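Local coordinates for protein UV damage endonuclease (Sulfolobus acidocaldarius, PDB 3TC3) that probably cuts DNA at UV-induced and other lesions as a manganese-binding TIM-barrel endonuclease of the UvdE family in DNA repair, at residues H264-V277 with V289-L303. Numbering follows the deposited sequence.
Sequences HATTINEENFRRFV and VKDKEISALKAVKVL
Thr267 OG1 links a carboxylate to an ammonium group: it donates to Asp291 OD2 at 2.5 Å, on the syn side but 28° out of the carboxylate plane, and accepts from Lys298 NZ. OG1 lies anti to the backbone N (chi1 -168°), which turns the hydroxyl to both. Asp291's other oxygen, OD1, takes Ser295 OG on its syn lone pair, and that serine hydroxyl in turn accepts a bond from Ile268 N at 2.9 Å. Lys298, extended beyond CG, runs past Ile268 in the opposite direction to put NZ on Ile268 O at 2.8 Å. Both segments belong to the last part of the TIM barrel: the segments of helices 270-279 and 293-305 cross at -50°, and both pack on strand 283-287 through Leu287, which touches Phe273 and Ala299. Phe273 meets Ala299 CB through CE2 and CZ, while Val302 CG1 comes to the ring edge. The same methyl lies over one guanidinium face of Arg274, 4.1 Å above its centre. Arg274 grips Glu270 OE2 side-on through NE and NH2, with Glu305 as a further partner; Lys301 adds a weak salt bridge to Glu270. Toward the manganese site, two waters join Lys290 NZ to His264, one of them weakly through ND1.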
ATOM      1  N   HIS A 264      -7.492  11.622   7.915  1.00 17.36           N
ATOM      2  CA  HIS A 264      -6.262  11.092   8.572  1.00 16.49           C
ATOM      3  C   HIS A 264      -5.499  12.222   9.326  1.00 16.78           C
ATOM      4  O   HIS A 264      -5.421  13.356   8.907  1.00 18.08           O
ATOM      5  CB  HIS A 264      -5.280  10.573   7.521  1.00 17.92           C
ATOM      6  CG  HIS A 264      -5.615   9.221   6.927  1.00 24.46           C
ATOM      7  ND1 HIS A 264      -4.837   8.666   5.956  1.00 29.83           N
ATOM      8  CD2 HIS A 264      -6.637   8.331   7.180  1.00 30.05           C
ATOM      9  CE1 HIS A 264      -5.364   7.489   5.578  1.00 30.83           C
ATOM     10  NE2 HIS A 264      -6.464   7.263   6.332  1.00 29.40           N
ATOM     11  N   ALA A 265      -4.986  11.856  10.482  1.00 14.75           N
ATOM     12  CA  ALA A 265      -4.225  12.739  11.313  1.00 13.86           C
ATOM     13  C   ALA A 265      -2.983  13.287  10.598  1.00 12.97           C
ATOM     14  O   ALA A 265      -2.375  12.636   9.728  1.00 13.87           O
ATOM     15  CB  ALA A 265      -3.807  12.004  12.557  1.00 14.53           C
ATOM     16  N   THR A 266      -2.632  14.508  11.043  1.00 12.13           N
ATOM     17  CA  THR A 266      -1.459  15.154  10.454  1.00 12.80           C
ATOM     18  C   THR A 266      -0.164  14.604  11.098  1.00 12.41           C
ATOM     19  O   THR A 266       0.935  14.854  10.575  1.00 12.91           O
ATOM     20  CB  THR A 266      -1.531  16.702  10.622  1.00 13.48           C
ATOM     21  OG1 THR A 266      -2.003  17.035  11.910  1.00 14.21           O
ATOM     22  CG2 THR A 266      -2.493  17.233   9.566  1.00 15.43           C
ATOM     23  N   THR A 267      -0.314  13.878  12.209  1.00 12.44           N
ATOM     24  CA  THR A 267       0.858  13.195  12.817  1.00 12.49           C
ATOM     25  C   THR A 267       0.299  12.159  13.779  1.00 13.18           C
ATOM     26  O   THR A 267      -0.883  12.266  14.172  1.00 13.61           O
ATOM     27  CB  THR A 267       1.720  14.245  13.651  1.00 13.51           C
ATOM     28  OG1 THR A 267       2.994  13.643  14.009  1.00 13.84           O
ATOM     29  CG2 THR A 267       0.989  14.676  14.976  1.00 15.88           C
ATOM     30  N   ILE A 268       1.098  11.177  14.145  1.00 12.83           N
ATOM     31  CA  ILE A 268       0.605  10.205  15.124  1.00 13.15           C
ATOM     32  C   ILE A 268       0.683  10.817  16.522  1.00 13.10           C
ATOM     33  O   ILE A 268       1.516  11.653  16.836  1.00 14.32           O
ATOM     34  CB  ILE A 268       1.362   8.844  15.161  1.00 12.65           C
ATOM     35  CG1 ILE A 268       2.858   9.053  15.455  1.00 14.04           C
ATOM     36  CG2 ILE A 268       1.189   8.110  13.804  1.00 12.78           C
ATOM     37  CD1 ILE A 268       3.497   7.590  15.667  1.00 14.63           C
ATOM     38  N   ASN A 269      -0.246  10.372  17.373  1.00 14.27           N
ATOM     39  CA  ASN A 269      -0.173  10.717  18.774  1.00 14.93           C
ATOM     40  C   ASN A 269       0.531   9.580  19.536  1.00 14.73           C
ATOM     41  O   ASN A 269       0.153   8.402  19.432  1.00 14.33           O
ATOM     42  CB  ASN A 269      -1.616  10.891  19.294  1.00 16.69           C
ATOM     43  CG  ASN A 269      -1.637  11.151  20.794  1.00 19.69           C
ATOM     44  OD1 ASN A 269      -1.452  10.247  21.607  1.00 19.89           O
ATOM     45  ND2 ASN A 269      -1.806  12.407  21.153  1.00 24.30           N
ATOM     46  N   GLU A 270       1.591   9.942  20.234  1.00 17.26           N
ATOM     47  CA  GLU A 270       2.424   8.888  20.821  1.00 18.59           C
ATOM     48  C   GLU A 270       1.646   8.039  21.802  1.00 19.17           C
ATOM     49  O   GLU A 270       1.889   6.815  21.868  1.00 16.42           O
ATOM     50  CB  GLU A 270       3.654   9.480  21.531  1.00 23.79           C
ATOM     51  CG  GLU A 270       4.298   8.511  22.552  1.00 29.42           C
ATOM     52  CD  GLU A 270       5.599   9.010  23.160  1.00 33.40           C
ATOM     53  OE1 GLU A 270       5.954  10.194  22.958  1.00 40.94           O
ATOM     54  OE2 GLU A 270       6.300   8.202  23.776  1.00 30.75           O
ATOM     55  N   GLU A 271       0.758   8.635  22.598  1.00 18.97           N
ATOM     56  CA  GLU A 271       0.043   7.789  23.556  1.00 19.64           C
ATOM     57  C   GLU A 271      -0.959   6.853  22.841  1.00 19.23           C
ATOM     58  O   GLU A 271      -1.169   5.717  23.279  1.00 20.31           O
ATOM     59  CB  GLU A 271      -0.664   8.686  24.615  1.00 22.97           C
ATOM     60  CG  GLU A 271       0.154   9.995  25.042  1.00 32.01           C
ATOM     61  CD  GLU A 271       1.487   9.651  25.591  1.00 34.97           C
ATOM     62  OE1 GLU A 271       1.506   8.611  26.290  1.00 41.12           O
ATOM     63  OE2 GLU A 271       2.514  10.363  25.326  1.00 36.31           O
ATOM     64  N   ASN A 272      -1.624   7.334  21.782  1.00 16.99           N
ATOM     65  CA  ASN A 272      -2.524   6.476  20.986  1.00 16.09           C
ATOM     66  C   ASN A 272      -1.717   5.333  20.373  1.00 16.30           C
ATOM     67  O   ASN A 272      -2.164   4.191  20.347  1.00 16.02           O
ATOM     68  CB  ASN A 272      -3.276   7.275  19.908  1.00 17.82           C
ATOM     69  CG  ASN A 272      -4.335   8.166  20.491  1.00 23.14           C
ATOM     70  OD1 ASN A 272      -4.858   7.902  21.563  1.00 26.32           O
ATOM     71  ND2 ASN A 272      -4.659   9.210  19.799  1.00 20.56           N
ATOM     72  N   PHE A 273      -0.542   5.668  19.839  1.00 14.38           N
ATOM     73  CA  PHE A 273       0.268   4.633  19.200  1.00 13.33           C
ATOM     74  C   PHE A 273       0.739   3.605  20.199  1.00 14.00           C
ATOM     75  O   PHE A 273       0.695   2.394  19.906  1.00 14.54           O
ATOM     76  CB  PHE A 273       1.451   5.308  18.414  1.00 12.78           C
ATOM     77  CG  PHE A 273       2.275   4.317  17.657  1.00 13.28           C
ATOM     78  CD1 PHE A 273       1.761   3.699  16.523  1.00 13.23           C
ATOM     79  CD2 PHE A 273       3.545   3.961  18.130  1.00 13.89           C
ATOM     80  CE1 PHE A 273       2.560   2.719  15.834  1.00 14.06           C
ATOM     81  CE2 PHE A 273       4.332   3.032  17.446  1.00 15.55           C
ATOM     82  CZ  PHE A 273       3.844   2.412  16.286  1.00 14.29           C
ATOM     83  N   ARG A 274       1.189   4.112  21.351  1.00 14.52           N
ATOM     84  CA  ARG A 274       1.582   3.167  22.433  1.00 16.41           C
ATOM     85  C   ARG A 274       0.407   2.257  22.815  1.00 16.98           C
ATOM     86  O   ARG A 274       0.597   1.040  23.028  1.00 18.29           O
ATOM     87  CB  ARG A 274       2.077   3.949  23.651  1.00 16.04           C
ATOM     88  CG  ARG A 274       3.454   4.507  23.444  1.00 17.27           C
ATOM     89  CD  ARG A 274       3.800   5.463  24.607  1.00 19.14           C
ATOM     90  NE  ARG A 274       5.161   5.920  24.506  1.00 20.74           N
ATOM     91  CZ  ARG A 274       6.201   5.257  24.975  1.00 20.32           C
ATOM     92  NH1 ARG A 274       6.043   4.065  25.555  1.00 22.44           N
ATOM     93  NH2 ARG A 274       7.407   5.795  24.784  1.00 22.44           N
ATOM     94  N   ARG A 275      -0.804   2.769  22.914  1.00 17.48           N
ATOM     95  CA  ARG A 275      -1.931   1.917  23.298  1.00 20.03           C
ATOM     96  C   ARG A 275      -2.195   0.860  22.241  1.00 18.36           C
ATOM     97  O   ARG A 275      -2.494  -0.330  22.551  1.00 22.86           O
ATOM     98  CB  ARG A 275      -3.177   2.735  23.500  1.00 22.81           C
ATOM     99  CG  ARG A 275      -3.510   3.018  24.983  1.00 30.41           C
ATOM    100  CD  ARG A 275      -4.894   3.674  25.101  1.00 34.62           C
ATOM    101  NE  ARG A 275      -4.674   5.110  25.155  1.00 41.14           N
ATOM    102  CZ  ARG A 275      -4.948   5.953  24.177  1.00 35.22           C
ATOM    103  NH1 ARG A 275      -5.492   5.492  23.041  1.00 39.44           N
ATOM    104  NH2 ARG A 275      -4.663   7.258  24.329  1.00 36.52           N
ATOM    105  N   PHE A 276      -2.023   1.229  20.968  1.00 17.37           N
ATOM    106  CA  PHE A 276      -2.171   0.277  19.911  1.00 16.96           C
ATOM    107  C   PHE A 276      -1.105  -0.827  19.945  1.00 18.53           C
ATOM    108  O   PHE A 276      -1.415  -2.022  19.787  1.00 19.79           O
ATOM    109  CB  PHE A 276      -2.078   1.070  18.568  1.00 17.26           C
ATOM    110  CG  PHE A 276      -2.336   0.214  17.389  1.00 17.95           C
ATOM    111  CD1 PHE A 276      -3.674  -0.067  17.025  1.00 20.36           C
ATOM    112  CD2 PHE A 276      -1.303  -0.286  16.639  1.00 20.02           C
ATOM    113  CE1 PHE A 276      -3.982  -0.818  15.943  1.00 23.19           C
ATOM    114  CE2 PHE A 276      -1.623  -1.131  15.464  1.00 21.97           C
ATOM    115  CZ  PHE A 276      -2.961  -1.440  15.203  1.00 22.00           C
ATOM    116  N   VAL A 277       0.141  -0.445  20.043  1.00 18.63           N
ATOM    117  CA  VAL A 277       1.189  -1.469  19.905  1.00 20.35           C
ATOM    118  C   VAL A 277       1.188  -2.389  21.152  1.00 22.22           C
ATOM    119  O   VAL A 277       1.724  -3.485  21.050  1.00 22.24           O
ATOM    120  CB  VAL A 277       2.595  -0.916  19.717  1.00 23.36           C
ATOM    121  CG1 VAL A 277       2.748  -0.230  18.344  1.00 22.81           C
ATOM    122  CG2 VAL A 277       2.960  -0.016  20.780  1.00 23.98           C
ATOM    123  N   VAL A 289      -0.215   8.749   7.921  1.00 11.75           N
ATOM    124  CA  VAL A 289      -0.439  10.096   8.521  1.00 12.17           C
ATOM    125  C   VAL A 289       0.325  11.100   7.658  1.00 11.42           C
ATOM    126  O   VAL A 289       1.257  10.803   6.927  1.00 13.02           O
ATOM    127  CB  VAL A 289       0.015  10.120   9.976  1.00 14.64           C
ATOM    128  CG1 VAL A 289      -1.043   9.394  10.878  1.00 15.75           C
ATOM    129  CG2 VAL A 289       1.468   9.628  10.178  1.00 15.39           C
ATOM    130  N   LYS A 290      -0.048  12.372   7.814  1.00 11.99           N
ATOM    131  CA  LYS A 290       0.367  13.272   6.783  1.00 13.11           C
ATOM    132  C   LYS A 290       1.825  13.728   6.945  1.00 12.49           C
ATOM    133  O   LYS A 290       2.396  14.175   5.949  1.00 13.10           O
ATOM    134  CB  LYS A 290      -0.483  14.548   6.864  1.00 14.62           C
ATOM    135  CG  LYS A 290      -2.009  14.223   6.608  1.00 20.62           C
ATOM    136  CD  LYS A 290      -2.266  13.919   5.198  1.00 24.39           C
ATOM    137  CE  LYS A 290      -3.825  13.822   5.067  1.00 27.88           C
ATOM    138  NZ  LYS A 290      -4.150  12.578   4.295  1.00 37.24           N
ATOM    139  N   ASP A 291       2.424  13.566   8.135  1.00 11.23           N
ATOM    140  CA  ASP A 291       3.870  13.946   8.238  1.00 11.95           C
ATOM    141  C   ASP A 291       4.852  12.806   8.020  1.00 12.35           C
ATOM    142  O   ASP A 291       6.081  13.012   8.195  1.00 13.13           O
ATOM    143  CB  ASP A 291       4.173  14.650   9.615  1.00 11.99           C
ATOM    144  CG  ASP A 291       3.986  13.776  10.824  1.00 12.64           C
ATOM    145  OD1 ASP A 291       3.543  12.600  10.655  1.00 13.55           O
ATOM    146  OD2 ASP A 291       4.291  14.292  11.914  1.00 15.09           O
ATOM    147  N   LYS A 292       4.351  11.662   7.540  1.00 10.71           N
ATOM    148  CA  LYS A 292       5.252  10.660   6.849  1.00 11.21           C
ATOM    149  C   LYS A 292       6.437  10.289   7.735  1.00 11.03           C
ATOM    150  O   LYS A 292       6.229   9.722   8.831  1.00 10.54           O
ATOM    151  CB  LYS A 292       5.667  11.110   5.440  1.00 10.98           C
ATOM    152  CG  LYS A 292       4.409  11.207   4.571  1.00 11.37           C
ATOM    153  CD  LYS A 292       4.758  11.533   3.097  1.00 11.34           C
ATOM    154  CE  LYS A 292       3.558  11.704   2.192  1.00 11.78           C
ATOM    155  NZ  LYS A 292       2.813  10.376   2.098  1.00 12.54           N
ATOM    156  N   GLU A 293       7.652  10.531   7.273  1.00 11.45           N
ATOM    157  CA  GLU A 293       8.835  10.013   8.005  1.00 11.91           C
ATOM    158  C   GLU A 293       8.944  10.584   9.451  1.00 12.53           C
ATOM    159  O   GLU A 293       9.543   9.936  10.279  1.00 13.39           O
ATOM    160  CB  GLU A 293      10.183  10.309   7.258  1.00 11.74           C
ATOM    161  CG  GLU A 293      10.571  11.806   7.286  1.00 12.85           C
ATOM    162  CD  GLU A 293       9.723  12.747   6.393  1.00 12.82           C
ATOM    163  OE1 GLU A 293       8.874  12.334   5.530  1.00 12.48           O
ATOM    164  OE2 GLU A 293       9.951  13.974   6.515  1.00 13.68           O
ATOM    165  N   ILE A 294       8.367  11.765   9.700  1.00 12.57           N
ATOM    166  CA  ILE A 294       8.467  12.361  11.053  1.00 12.89           C
ATOM    167  C   ILE A 294       7.668  11.448  12.056  1.00 12.58           C
ATOM    168  O   ILE A 294       8.166  11.117  13.148  1.00 14.58           O
ATOM    169  CB  ILE A 294       7.963  13.783  11.027  1.00 14.25           C
ATOM    170  CG1 ILE A 294       8.845  14.687  10.096  1.00 18.01           C
ATOM    171  CG2 ILE A 294       7.830  14.337  12.549  1.00 15.00           C
ATOM    172  CD1 ILE A 294      10.017  15.324  10.681  1.00 21.66           C
ATOM    173  N   SER A 295       6.475  10.956  11.657  1.00 12.21           N
ATOM    174  CA  SER A 295       5.803   9.992  12.450  1.00 11.62           C
ATOM    175  C   SER A 295       6.523   8.651  12.487  1.00 11.70           C
ATOM    176  O   SER A 295       6.441   7.966  13.526  1.00 12.24           O
ATOM    177  CB  SER A 295       4.326   9.792  12.011  1.00 11.92           C
ATOM    178  OG  SER A 295       3.550  10.849  12.552  1.00 12.37           O
ATOM    179  N   ALA A 296       7.183   8.232  11.388  1.00 11.76           N
ATOM    180  CA  ALA A 296       7.895   6.972  11.416  1.00 12.01           C
ATOM    181  C   ALA A 296       9.030   7.036  12.435  1.00 12.81           C
ATOM    182  O   ALA A 296       9.247   6.046  13.154  1.00 13.59           O
ATOM    183  CB  ALA A 296       8.457   6.670  10.051  1.00 13.28           C
ATOM    184  N   LEU A 297       9.659   8.207  12.552  1.00 14.04           N
ATOM    185  CA  LEU A 297      10.690   8.370  13.603  1.00 15.34           C
ATOM    186  C   LEU A 297      10.126   8.273  14.982  1.00 15.05           C
ATOM    187  O   LEU A 297      10.766   7.639  15.824  1.00 17.10           O
ATOM    188  CB  LEU A 297      11.474   9.671  13.442  1.00 15.25           C
ATOM    189  CG  LEU A 297      12.286   9.677  12.130  1.00 17.33           C
ATOM    190  CD1 LEU A 297      12.857  11.055  11.927  1.00 19.59           C
ATOM    191  CD2 LEU A 297      13.375   8.598  12.122  1.00 17.65           C
ATOM    192  N   LYS A 298       8.917   8.825  15.210  1.00 15.01           N
ATOM    193  CA  LYS A 298       8.297   8.773  16.549  1.00 16.41           C
ATOM    194  C   LYS A 298       7.981   7.295  16.791  1.00 14.80           C
ATOM    195  O   LYS A 298       8.222   6.763  17.906  1.00 15.73           O
ATOM    196  CB  LYS A 298       7.013   9.596  16.541  1.00 18.06           C
ATOM    197  CG  LYS A 298       7.054  11.174  16.372  1.00 23.41           C
ATOM    198  CD  LYS A 298       5.512  11.682  16.229  1.00 24.63           C
ATOM    199  CE  LYS A 298       5.285  13.145  16.428  1.00 30.59           C
ATOM    200  NZ  LYS A 298       3.778  13.227  16.551  1.00 24.61           N
ATOM    201  N   ALA A 299       7.469   6.562  15.764  1.00 13.07           N
ATOM    202  CA  ALA A 299       7.116   5.184  16.050  1.00 13.20           C
ATOM    203  C   ALA A 299       8.338   4.264  16.328  1.00 13.03           C
ATOM    204  O   ALA A 299       8.251   3.375  17.172  1.00 13.74           O
ATOM    205  CB  ALA A 299       6.274   4.637  14.848  1.00 13.17           C
ATOM    206  N   VAL A 300       9.463   4.502  15.611  1.00 13.29           N
ATOM    207  CA  VAL A 300      10.670   3.703  15.839  1.00 15.64           C
ATOM    208  C   VAL A 300      11.109   3.932  17.319  1.00 16.86           C
ATOM    209  O   VAL A 300      11.444   2.936  17.988  1.00 18.03           O
ATOM    210  CB  VAL A 300      11.745   4.193  14.859  1.00 16.21           C
ATOM    211  CG1 VAL A 300      13.140   3.695  15.296  1.00 18.43           C
ATOM    212  CG2 VAL A 300      11.514   3.631  13.527  1.00 16.90           C
ATOM    213  N   LYS A 301      11.042   5.168  17.741  1.00 16.97           N
ATOM    214  CA  LYS A 301      11.455   5.533  19.140  1.00 19.89           C
ATOM    215  C   LYS A 301      10.591   4.777  20.157  1.00 19.31           C
ATOM    216  O   LYS A 301      11.162   4.144  21.053  1.00 20.70           O
ATOM    217  CB  LYS A 301      11.376   7.031  19.336  1.00 22.22           C
ATOM    218  CG  LYS A 301      11.917   7.528  20.684  1.00 30.05           C
ATOM    219  CD  LYS A 301      11.360   8.935  20.983  1.00 32.38           C
ATOM    220  CE  LYS A 301      10.053   8.759  21.800  1.00 38.70           C
ATOM    221  NZ  LYS A 301       9.153   9.972  21.977  1.00 40.65           N
ATOM    222  N   VAL A 302       9.258   4.704  19.944  1.00 16.07           N
ATOM    223  CA  VAL A 302       8.351   3.972  20.848  1.00 17.44           C
ATOM    224  C   VAL A 302       8.680   2.487  20.799  1.00 19.12           C
ATOM    225  O   VAL A 302       8.775   1.815  21.831  1.00 19.80           O
ATOM    226  CB  VAL A 302       6.861   4.279  20.504  1.00 17.05           C
ATOM    227  CG1 VAL A 302       5.928   3.370  21.238  1.00 17.28           C
ATOM    228  CG2 VAL A 302       6.528   5.749  20.763  1.00 18.09           C
ATOM    229  N   LEU A 303       8.825   1.933  19.597  1.00 17.40           N
ATOM    230  CA  LEU A 303       9.005   0.484  19.485  1.00 19.13           C
ATOM    231  C   LEU A 303      10.320   0.028  20.106  1.00 20.73           C
ATOM    232  O   LEU A 303      10.361  -1.075  20.638  1.00 22.20           O
ATOM    233  CB  LEU A 303       8.914  -0.049  18.034  1.00 18.00           C
ATOM    234  CG  LEU A 303       7.516   0.165  17.469  1.00 19.02           C
ATOM    235  CD1 LEU A 303       7.490  -0.151  16.020  1.00 21.43           C
ATOM    236  CD2 LEU A 303       6.522  -0.721  18.133  1.00 20.30           C
TER
HETATM  237  O   HOH W   1      -2.057  10.517   5.351  1.00 22.92           O
HETATM  238  O   HOH W   2      -7.288  12.041   5.070  1.00 31.15           O